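Local coordinates for Low molecular weight heat shock protein (Xanthomonas axonopodis pv. citri, PDB 3GLA), which probably acts as a small heat-shock protein chaperone of the alpha-crystallin family, holding unfolding proteins back from aggregation under stress, at residues Pro23-Pro27 with Ser28-Val32. Numbering follows the deposited sequence.
Sequences PGIDP and SQIEV
Ile25 and Ile30 meet through the CG2 methyl of the first and the CG1 methylene of the second, 3.8 Å apart, at the inner side of a tight turn. At chi1 -59° the CG2 methyl of Ile25 stands opposite the backbone N and beside the carbonyl carbon, where it also lies 3.7 Å from CB of Gln29, the two side chains crossing at roughly a right angle. Ile30 reaches back over the start of the turn: its CD1 rests 3.7 Å from CA of Pro27. Arg45 of strand 38-45 and Trp3 touch Ile25, while Leu90 of strand 89-95 and Leu22 pack on Ile30, so the isoleucine side is covered by two strands and by neighbouring loops.

Two backbone hydrogen bonds close the turn. Gln29 N donates to Asp26 O at 2.8 Å, and Ile30 N donates to Pro27 O at 3.0 Å with an N-H...O angle of 163°. Successive i to i+3 bonds of this kind make a short 3-10 turn, which here lies in the connection between strands 15-21 and 31-35 of the alpha-crystallin domain, a beta-sandwich. From Ile30 the chain leads into strand 31-35, where Glu31 pairs through its backbone with Arg42.

The outer side is much looser. OG of Ser28 lies 4.1 Å from CB of Asp26. CB of Gln29 lies 3.4 Å from Asp26 O; the chain then bends at chi2 (-68°), and its amide end leads away from 23-27. Across the interface with the second subunit, OD2 of Asp26 forms a salt bridge with Arg86 of that subunit, whose Asn87 packs against Pro27.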
# COMPACT_ATOMS: atom_id res chain seq x y z
N PRO B 23 -0.64 2.60 1.75
CA PRO B 23 -1.06 3.26 0.51
C PRO B 23 -2.14 4.30 0.78
O PRO B 23 -2.88 4.27 1.73
CB PRO B 23 -1.65 2.12 -0.29
CG PRO B 23 -2.22 1.07 0.74
CD PRO B 23 -1.04 1.18 1.80
N GLY B 24 -1.99 5.40 0.04
CA GLY B 24 -3.10 6.36 0.06
C GLY B 24 -2.91 7.42 1.14
O GLY B 24 -3.90 8.12 1.46
N ILE B 25 -1.70 7.49 1.70
CA ILE B 25 -1.37 8.49 2.72
C ILE B 25 -0.15 9.13 2.31
O ILE B 25 0.85 8.55 2.00
CB ILE B 25 -1.11 7.83 4.10
CG1 ILE B 25 -2.29 7.11 4.51
CG2 ILE B 25 -0.98 9.02 5.13
CD1 ILE B 25 -2.13 6.44 5.94
N ASP B 26 -0.11 10.48 2.36
CA ASP B 26 1.17 11.07 2.16
C ASP B 26 2.13 10.78 3.35
O ASP B 26 1.66 10.78 4.45
CB ASP B 26 1.04 12.62 2.11
CG ASP B 26 0.42 13.10 0.80
OD1 ASP B 26 -0.62 13.82 0.93
OD2 ASP B 26 0.98 12.74 -0.32
N PRO B 27 3.33 10.49 3.08
CA PRO B 27 4.24 10.06 4.11
C PRO B 27 4.29 11.07 5.25
O PRO B 27 4.40 10.69 6.42
CB PRO B 27 5.56 10.00 3.39
CG PRO B 27 5.22 9.90 1.92
CD PRO B 27 3.90 10.34 1.74
N SER B 28 4.15 12.35 4.91
CA SER B 28 4.27 13.38 5.95
C SER B 28 3.10 13.30 6.95
O SER B 28 3.25 13.84 8.06
CB SER B 28 4.26 14.76 5.26
OG SER B 28 2.91 14.98 4.83
N GLN B 29 2.00 12.61 6.60
CA GLN B 29 0.90 12.42 7.46
C GLN B 29 0.96 11.15 8.37
O GLN B 29 0.01 10.86 9.03
CB GLN B 29 -0.43 12.34 6.70
CG GLN B 29 -0.85 13.63 5.97
CD GLN B 29 -1.17 14.67 7.00
OE1 GLN B 29 -2.19 14.61 7.75
NE2 GLN B 29 -0.22 15.54 7.16
N ILE B 30 2.06 10.43 8.26
CA ILE B 30 2.17 9.19 9.06
C ILE B 30 3.02 9.63 10.24
O ILE B 30 4.11 10.21 10.08
CB ILE B 30 2.91 8.12 8.32
CG1 ILE B 30 2.13 7.74 6.98
CG2 ILE B 30 3.09 6.95 9.24
CD1 ILE B 30 3.08 7.13 5.96
N GLU B 31 2.50 9.37 11.40
CA GLU B 31 3.26 9.77 12.63
C GLU B 31 4.10 8.62 12.99
O GLU B 31 3.56 7.53 13.21
CB GLU B 31 2.24 10.01 13.71
CG GLU B 31 2.87 10.49 14.98
CD GLU B 31 1.91 11.45 15.72
OE1 GLU B 31 1.10 10.96 16.52
OE2 GLU B 31 2.00 12.70 15.47
N VAL B 32 5.38 8.82 13.06
CA VAL B 32 6.30 7.77 13.50
C VAL B 32 6.87 8.26 14.78
O VAL B 32 7.34 9.40 14.80
CB VAL B 32 7.38 7.64 12.51
CG1 VAL B 32 8.34 6.56 12.82
CG2 VAL B 32 6.76 7.24 11.14